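Long-range contacts in putative secreted cellulose binding protein (PDB 4OY7), which cleaves cellulose oxidatively as a copper-dependent lytic polysaccharide monooxygenase of the AA10 family, this chain being its catalytic domain: residues Y104-A109 against P143-S148; Q138-P143 against Y156-A161. All blocks are in the same frame, centred on the assembly; numbering follows the deposited sequence.

Interaction 1. Residues Y104-A109 against P143-S148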
ATOM      1  N   TYR A 104      -2.703   9.435  -0.496  1.00  8.61           N
ATOM      2  CA  TYR A 104      -3.439   8.223  -0.181  1.00  7.89           C
ATOM      3  C   TYR A 104      -4.864   8.382  -0.677  1.00  8.07           C
ATOM      4  O   TYR A 104      -5.475   9.431  -0.455  1.00  8.20           O
ATOM      5  CB  TYR A 104      -3.403   7.964   1.323  1.00  7.59           C
ATOM      6  CG  TYR A 104      -3.806   6.572   1.762  1.00  7.08           C
ATOM      7  CD1 TYR A 104      -5.144   6.182   1.729  1.00  7.28           C
ATOM      8  CD2 TYR A 104      -2.877   5.667   2.260  1.00  6.73           C
ATOM      9  CE1 TYR A 104      -5.533   4.924   2.125  1.00  7.05           C
ATOM     10  CE2 TYR A 104      -3.261   4.424   2.691  1.00  6.50           C
ATOM     11  CZ  TYR A 104      -4.592   4.047   2.606  1.00  6.65           C
ATOM     12  OH  TYR A 104      -4.982   2.800   3.023  1.00  6.67           O
ATOM     13  N   SER A 105      -5.371   7.397  -1.423  1.00  7.87           N
ATOM     14  CA  SER A 105      -6.685   7.515  -2.040  1.00  8.46           C
ATOM     15  C   SER A 105      -7.780   7.827  -1.040  1.00  8.73           C
ATOM     16  O   SER A 105      -7.833   7.238   0.002  1.00  8.41           O
ATOM     17  CB  SER A 105      -7.046   6.215  -2.768  1.00  8.20           C
ATOM     18  OG  SER A 105      -8.391   6.220  -3.213  1.00  8.85           O
ATOM     19  N   ASN A 106      -8.676   8.753  -1.405  1.00  9.60           N
ATOM     20  CA  ASN A 106      -9.906   8.972  -0.628  1.00 10.18           C
ATOM     21  C   ASN A 106     -11.127   8.461  -1.391  1.00 10.95           C
ATOM     22  O   ASN A 106     -12.145   9.147  -1.473  1.00 11.74           O
ATOM     23  CB  ASN A 106     -10.092  10.449  -0.251  1.00 10.77           C
ATOM     24  CG  ASN A 106     -10.277  11.340  -1.449  1.00 11.48           C
ATOM     25  OD1 ASN A 106     -10.161  10.888  -2.585  1.00 11.60           O
ATOM     26  ND2 ASN A 106     -10.531  12.616  -1.208  1.00 12.17           N
ATOM     27  N   TRP A 107     -11.020   7.261  -1.968  1.00 11.03           N
ATOM     28  CA  TRP A 107     -12.128   6.742  -2.771  1.00 12.04           C
ATOM     29  C   TRP A 107     -13.438   6.752  -1.967  1.00 12.37           C
ATOM     30  O   TRP A 107     -14.483   7.113  -2.501  1.00 13.00           O
ATOM     31  CB  TRP A 107     -11.808   5.344  -3.343  1.00 11.98           C
ATOM     32  CG  TRP A 107     -12.798   4.922  -4.408  1.00 13.19           C
ATOM     33  CD1 TRP A 107     -13.758   3.949  -4.297  1.00 13.58           C
ATOM     34  CD2 TRP A 107     -12.963   5.495  -5.717  1.00 14.46           C
ATOM     35  NE1 TRP A 107     -14.480   3.861  -5.468  1.00 14.48           N
ATOM     36  CE2 TRP A 107     -14.033   4.816  -6.343  1.00 15.02           C
ATOM     37  CE3 TRP A 107     -12.314   6.526  -6.423  1.00 15.12           C
ATOM     38  CZ2 TRP A 107     -14.469   5.128  -7.645  1.00 16.35           C
ATOM     39  CZ3 TRP A 107     -12.760   6.844  -7.706  1.00 16.18           C
ATOM     40  CH2 TRP A 107     -13.819   6.137  -8.309  1.00 16.62           C
ATOM     41  N   ALA A 108     -13.383   6.334  -0.702  1.00 11.90           N
ATOM     42  CA  ALA A 108     -14.397   6.748   0.280  1.00 12.36           C
ATOM     43  C   ALA A 108     -13.652   7.263   1.483  1.00 12.05           C
ATOM     44  O   ALA A 108     -12.701   6.655   1.917  1.00 11.17           O
ATOM     45  CB  ALA A 108     -15.357   5.623   0.647  1.00 12.53           C
ATOM     46  N   ALA A 109     -14.057   8.422   1.979  1.00 12.33           N
ATOM     47  CA  ALA A 109     -13.315   9.106   3.024  1.00 12.30           C
ATOM     48  C   ALA A 109     -13.815   8.689   4.406  1.00 12.29           C
ATOM     49  O   ALA A 109     -15.003   8.409   4.605  1.00 13.05           O
ATOM     50  CB  ALA A 109     -13.468  10.609   2.865  1.00 12.98           C
ATOM     51  N   PRO A 143      -5.307  13.796   8.040  1.00 10.63           N
ATOM     52  CA  PRO A 143      -4.703  14.706   7.080  1.00 10.97           C
ATOM     53  C   PRO A 143      -5.748  15.287   6.143  1.00 11.52           C
ATOM     54  O   PRO A 143      -6.835  14.720   6.010  1.00 11.21           O
ATOM     55  CB  PRO A 143      -3.731  13.801   6.307  1.00 10.33           C
ATOM     56  CG  PRO A 143      -4.370  12.479   6.370  1.00  9.74           C
ATOM     57  CD  PRO A 143      -4.993  12.398   7.741  1.00  9.87           C
ATOM     58  N   PRO A 144      -5.424  16.420   5.497  1.00 12.30           N
ATOM     59  CA  PRO A 144      -6.344  17.042   4.545  1.00 13.13           C
ATOM     60  C   PRO A 144      -6.500  16.276   3.225  1.00 13.13           C
ATOM     61  O   PRO A 144      -5.711  15.349   2.919  1.00 12.32           O
ATOM     62  CB  PRO A 144      -5.699  18.404   4.282  1.00 13.91           C
ATOM     63  CG  PRO A 144      -4.249  18.170   4.494  1.00 13.30           C
ATOM     64  CD  PRO A 144      -4.144  17.144   5.581  1.00 12.46           C
ATOM     65  N   GLN A 145      -7.508  16.693   2.445  1.00 14.28           N
ATOM     66  CA  GLN A 145      -7.830  16.034   1.176  1.00 14.56           C
ATOM     67  C   GLN A 145      -7.752  17.002   0.008  1.00 15.96           C
ATOM     68  O   GLN A 145      -8.070  18.185   0.156  1.00 16.74           O
ATOM     69  CB  GLN A 145      -9.233  15.420   1.239  1.00 14.65           C
ATOM     70  CG  GLN A 145      -9.331  14.162   2.106  1.00 13.81           C
ATOM     71  CD  GLN A 145     -10.778  13.760   2.357  1.00 14.22           C
ATOM     72  OE1 GLN A 145     -11.502  13.416   1.432  1.00 14.53           O
ATOM     73  NE2 GLN A 145     -11.209  13.825   3.616  1.00 14.37           N
ATOM     74  N   GLN A 146      -7.319  16.496  -1.140  1.00 16.34           N
ATOM     75  CA  GLN A 146      -7.338  17.242  -2.415  1.00 18.32           C
ATOM     76  C   GLN A 146      -8.179  16.409  -3.379  1.00 18.36           C
ATOM     77  O   GLN A 146      -7.868  15.241  -3.620  1.00 17.13           O
ATOM     78  CB  GLN A 146      -5.896  17.396  -2.912  1.00 19.07           C
ATOM     79  CG  GLN A 146      -5.700  17.950  -4.316  1.00 20.87           C
ATOM     80  CD  GLN A 146      -5.677  19.458  -4.330  1.00 22.96           C
ATOM     81  OE1 GLN A 146      -4.775  20.089  -3.779  1.00 24.24           O
ATOM     82  NE2 GLN A 146      -6.675  20.042  -4.934  1.00 24.63           N
ATOM     83  N   GLY A 147      -9.252  16.988  -3.911  1.00 19.72           N
ATOM     84  CA  GLY A 147     -10.197  16.223  -4.727  1.00 20.34           C
ATOM     85  C   GLY A 147     -11.290  15.625  -3.858  1.00 20.73           C
ATOM     86  O   GLY A 147     -11.051  15.231  -2.711  1.00 19.77           O
ATOM     87  N   SER A 148     -12.508  15.598  -4.387  1.00 22.17           N
ATOM     88  CA  SER A 148     -13.636  15.068  -3.644  1.00 22.41           C
ATOM     89  C   SER A 148     -13.523  13.551  -3.506  1.00 21.31           C
ATOM     90  O   SER A 148     -13.006  12.876  -4.404  1.00 21.03           O
ATOM     91  CB  SER A 148     -14.946  15.440  -4.337  1.00 23.83           C
ATOM     92  OG  SER A 148     -15.139  16.844  -4.317  1.00 25.37           O
TER
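In the AA10 beta-sandwich, N106 and Q145 meet near the copper end of the four-stranded sheet. N106 lies in the loop that leaves strand 99-105 and runs on to the copper ligand H110, while Q145 sits in the short edge strand 145-146. Strand 155-161 lies between the two strands in the sheet, and the side chains of N106, A109 and Q145 all touch its Y156. The centre of the contact is the N106 amide nitrogen. With CG held between its backbone N and carbonyl carbon (chi1 64°), N106 sends ND2 to two acceptors, one for each N-H. The first is Q145 OE1, 2.9 Å from N106 ND2, which accepts on a lone pair in the plane of its own carbonyl. The second is the backbone oxygen of G147, 3.1 Å from N106 ND2; it lies in the N106 amide plane, although the donor stands above the G147 carbonyl plane. The two side-chain amides are turned almost at right angles, 85° apart, so they do not stack. Two such bonds fix the rotation of a buried amide, and a backbone hydrogen bond of N106 with G150 also ties this loop to the segment that follows the edge strand. Farther along, the A109 methyl lies about 8 Å from the copper ion; its CB packs on the Q145 amide, 3.7 Å from Q145 OE1.

Interaction 2. Residues Q138-P143 against Y156-A161; sequences QTVTNP and YYWDLA
Q138 and W158 join the two sheets of the sandwich along one edge, where strand 134-141 borders its sheet; the axes of 138-141 and 156-161 pass 9.3 Å apart and run nearly antiparallel at 165°. From Q138 CB, CG stands roughly anti to the backbone N (chi1 151°), and the chain continues extended, carrying its amide across to the facing strand. CD and OE1 pass the L160 methyl, with Q138 OE1 3.5 Å from L160 CD1. OE1 also accepts the indole N-H, with W158 NE1 2.9 Å from Q138 OE1; this bond is well bent, the donor standing above the amide carbonyl plane. NE2 turns the other way and gives a straighter bond to a lone pair of the D159 backbone oxygen, again 2.9 Å from Q138 NE2. Next along the strand on the same side, V140 CG2 sits over one face of the W158 indole in a CH-pi contact, 3.5 Å from the centroid of its five-membered ring. P143 finishes the row: its CG packs 3.7 Å from W158 CE3 and 3.9 Å from Y156 CD1. Because the Q138 amide accepts with its oxygen and donates with its nitrogen, its orientation is settled, and the N-H of a buried tryptophan has a polar partner amid largely apolar packing.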
ATOM      1  N   GLN A 138       5.935   7.175  11.234  1.00  8.23           N
ATOM      2  CA  GLN A 138       5.046   8.321  11.265  1.00  8.54           C
ATOM      3  C   GLN A 138       3.607   7.882  11.515  1.00  8.21           C
ATOM      4  O   GLN A 138       3.189   6.836  11.032  1.00  7.58           O
ATOM      5  CB  GLN A 138       5.229   9.094   9.940  1.00  9.08           C
ATOM      6  CG  GLN A 138       4.062   9.865   9.413  1.00  9.35           C
ATOM      7  CD  GLN A 138       4.326  10.442   8.033  1.00  9.31           C
ATOM      8  OE1 GLN A 138       4.179   9.771   7.002  1.00  9.13           O
ATOM      9  NE2 GLN A 138       4.688  11.684   8.021  1.00  9.74           N
ATOM     10  N   THR A 139       2.846   8.650  12.284  1.00  8.49           N
ATOM     11  CA  THR A 139       1.392   8.466  12.314  1.00  8.62           C
ATOM     12  C   THR A 139       0.781   9.790  11.953  1.00  9.00           C
ATOM     13  O   THR A 139       1.190  10.785  12.512  1.00  9.79           O
ATOM     14  CB  THR A 139       0.835   7.937  13.659  1.00  8.77           C
ATOM     15  OG1 THR A 139       1.496   6.707  13.993  1.00  8.74           O
ATOM     16  CG2 THR A 139      -0.648   7.656  13.575  1.00  8.81           C
ATOM     17  N   VAL A 140      -0.147   9.803  10.992  1.00  8.77           N
ATOM     18  CA  VAL A 140      -0.755  11.035  10.475  1.00  9.11           C
ATOM     19  C   VAL A 140      -2.232  11.020  10.812  1.00  9.05           C
ATOM     20  O   VAL A 140      -2.998  10.214  10.274  1.00  8.59           O
ATOM     21  CB  VAL A 140      -0.584  11.142   8.942  1.00  9.19           C
ATOM     22  CG1 VAL A 140      -1.146  12.459   8.414  1.00  9.89           C
ATOM     23  CG2 VAL A 140       0.883  10.981   8.605  1.00  9.20           C
ATOM     24  N   THR A 141      -2.641  11.937  11.683  1.00  9.40           N
ATOM     25  CA  THR A 141      -4.011  11.973  12.156  1.00  9.55           C
ATOM     26  C   THR A 141      -4.840  12.931  11.310  1.00 10.16           C
ATOM     27  O   THR A 141      -4.549  14.134  11.251  1.00 10.61           O
ATOM     28  CB  THR A 141      -4.048  12.345  13.653  1.00  9.96           C
ATOM     29  OG1 THR A 141      -3.255  11.399  14.403  1.00  9.45           O
ATOM     30  CG2 THR A 141      -5.493  12.366  14.152  1.00 10.32           C
ATOM     31  N   ASN A 142      -5.883  12.410  10.661  1.00 10.04           N
ATOM     32  CA  ASN A 142      -6.824  13.240   9.889  1.00 10.67           C
ATOM     33  C   ASN A 142      -6.160  14.279   8.971  1.00 11.04           C
ATOM     34  O   ASN A 142      -6.393  15.496   9.091  1.00 11.97           O
ATOM     35  CB  ASN A 142      -7.807  13.903  10.851  1.00 11.46           C
ATOM     36  CG  ASN A 142      -8.801  12.929  11.402  1.00 11.28           C
ATOM     37  OD1 ASN A 142      -9.369  12.138  10.648  1.00 11.29           O
ATOM     38  ND2 ASN A 142      -9.031  12.978  12.709  1.00 11.61           N
ATOM     39  N   PRO A 143      -5.307  13.796   8.040  1.00 10.63           N
ATOM     40  CA  PRO A 143      -4.703  14.706   7.080  1.00 10.97           C
ATOM     41  C   PRO A 143      -5.748  15.287   6.143  1.00 11.52           C
ATOM     42  O   PRO A 143      -6.835  14.720   6.010  1.00 11.21           O
ATOM     43  CB  PRO A 143      -3.731  13.801   6.307  1.00 10.33           C
ATOM     44  CG  PRO A 143      -4.370  12.479   6.370  1.00  9.74           C
ATOM     45  CD  PRO A 143      -4.993  12.398   7.741  1.00  9.87           C
ATOM     46  N   TYR A 156      -6.016  11.982   0.202  1.00 10.21           N
ATOM     47  CA  TYR A 156      -5.371  12.582   1.369  1.00  9.98           C
ATOM     48  C   TYR A 156      -3.924  12.893   1.004  1.00  9.71           C
ATOM     49  O   TYR A 156      -3.357  12.281   0.113  1.00  9.34           O
ATOM     50  CB  TYR A 156      -5.408  11.605   2.541  1.00  9.34           C
ATOM     51  CG  TYR A 156      -6.797  11.255   3.036  1.00  9.49           C
ATOM     52  CD1 TYR A 156      -7.442  12.033   4.003  1.00  9.97           C
ATOM     53  CD2 TYR A 156      -7.463  10.131   2.558  1.00  9.26           C
ATOM     54  CE1 TYR A 156      -8.701  11.690   4.460  1.00 10.24           C
ATOM     55  CE2 TYR A 156      -8.725   9.785   3.015  1.00  9.42           C
ATOM     56  CZ  TYR A 156      -9.327  10.557   3.977  1.00  9.94           C
ATOM     57  OH  TYR A 156     -10.578  10.208   4.402  1.00 10.38           O
ATOM     58  N   TYR A 157      -3.335  13.874   1.664  1.00  9.92           N
ATOM     59  CA  TYR A 157      -1.996  14.302   1.375  1.00 10.13           C
ATOM     60  C   TYR A 157      -1.326  14.750   2.680  1.00 10.23           C
ATOM     61  O   TYR A 157      -1.945  15.397   3.551  1.00 10.66           O
ATOM     62  CB  TYR A 157      -1.930  15.424   0.297  1.00 11.12           C
ATOM     63  CG  TYR A 157      -2.523  16.755   0.658  1.00 12.12           C
ATOM     64  CD1 TYR A 157      -1.766  17.722   1.295  1.00 12.61           C
ATOM     65  CD2 TYR A 157      -3.829  17.078   0.329  1.00 12.72           C
ATOM     66  CE1 TYR A 157      -2.290  18.962   1.603  1.00 13.65           C
ATOM     67  CE2 TYR A 157      -4.358  18.324   0.631  1.00 13.75           C
ATOM     68  CZ  TYR A 157      -3.586  19.258   1.272  1.00 14.15           C
ATOM     69  OH  TYR A 157      -4.115  20.489   1.605  1.00 15.54           O
ATOM     70  N   TRP A 158      -0.048  14.404   2.767  1.00  9.91           N
ATOM     71  CA  TRP A 158       0.849  14.802   3.854  1.00 10.20           C
ATOM     72  C   TRP A 158       2.302  14.639   3.439  1.00 10.42           C
ATOM     73  O   TRP A 158       2.587  14.060   2.399  1.00 10.36           O
ATOM     74  CB  TRP A 158       0.577  14.012   5.123  1.00  9.63           C
ATOM     75  CG  TRP A 158       0.881  12.536   5.104  1.00  8.70           C
ATOM     76  CD1 TRP A 158       2.074  11.944   5.433  1.00  8.30           C
ATOM     77  CD2 TRP A 158      -0.019  11.459   4.777  1.00  8.16           C
ATOM     78  NE1 TRP A 158       1.969  10.571   5.345  1.00  7.67           N
ATOM     79  CE2 TRP A 158       0.697  10.248   4.953  1.00  7.59           C
ATOM     80  CE3 TRP A 158      -1.379  11.406   4.391  1.00  8.23           C
ATOM     81  CZ2 TRP A 158       0.122   9.004   4.739  1.00  7.14           C
ATOM     82  CZ3 TRP A 158      -1.963  10.161   4.177  1.00  7.85           C
ATOM     83  CH2 TRP A 158      -1.210   8.969   4.361  1.00  7.28           C
ATOM     84  N   ASP A 159       3.218  15.177   4.236  1.00 10.88           N
ATOM     85  CA  ASP A 159       4.644  15.056   3.946  1.00 11.18           C
ATOM     86  C   ASP A 159       5.254  13.936   4.791  1.00 10.23           C
ATOM     87  O   ASP A 159       4.860  13.766   5.946  1.00  9.99           O
ATOM     88  CB  ASP A 159       5.381  16.350   4.290  1.00 12.52           C
ATOM     89  CG  ASP A 159       4.965  17.524   3.431  1.00 13.95           C
ATOM     90  OD1 ASP A 159       4.788  17.337   2.207  1.00 14.79           O
ATOM     91  OD2 ASP A 159       4.883  18.653   3.983  1.00 15.96           O
ATOM     92  N   LEU A 160       6.222  13.212   4.217  1.00  9.64           N
ATOM     93  CA  LEU A 160       7.031  12.219   4.931  1.00  9.09           C
ATOM     94  C   LEU A 160       8.536  12.483   4.761  1.00  9.37           C
ATOM     95  O   LEU A 160       9.031  12.478   3.629  1.00  9.22           O
ATOM     96  CB  LEU A 160       6.702  10.813   4.414  1.00  8.42           C
ATOM     97  CG  LEU A 160       7.584   9.643   4.889  1.00  8.10           C
ATOM     98  CD1 LEU A 160       7.586   9.528   6.418  1.00  8.15           C
ATOM     99  CD2 LEU A 160       7.152   8.360   4.165  1.00  7.60           C
ATOM    100  N   ALA A 161       9.249  12.669   5.878  1.00  9.63           N
ATOM    101  CA  ALA A 161      10.704  12.850   5.878  1.00 10.05           C
ATOM    102  C   ALA A 161      11.339  11.479   5.894  1.00  9.75           C
ATOM    103  O   ALA A 161      11.233  10.766   6.891  1.00  9.83           O
ATOM    104  CB  ALA A 161      11.143  13.657   7.098  1.00 10.53           C
TER

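In the fold
From the N terminus the chain first passes through 104-109, then through strands 112-119 and 134-141 before 143-148 comes back to close interaction 1 over 33 intervening residues. Interaction 2 closes a shorter loop of 12 residues, from 138-143 to 156-161. The two cross rather than nest, since their segments alternate, and P143 belongs to both. Interaction 1 spans a single sheet near the copper end, whereas interaction 2 joins that sheet to the opposite one. Strand 155-161 connects them: Y156 pairs with Y104 and Y157 with P144 through the backbone, while the Y156 hydroxyl hydrogen-bonds to the backbone N of copper ligand H110.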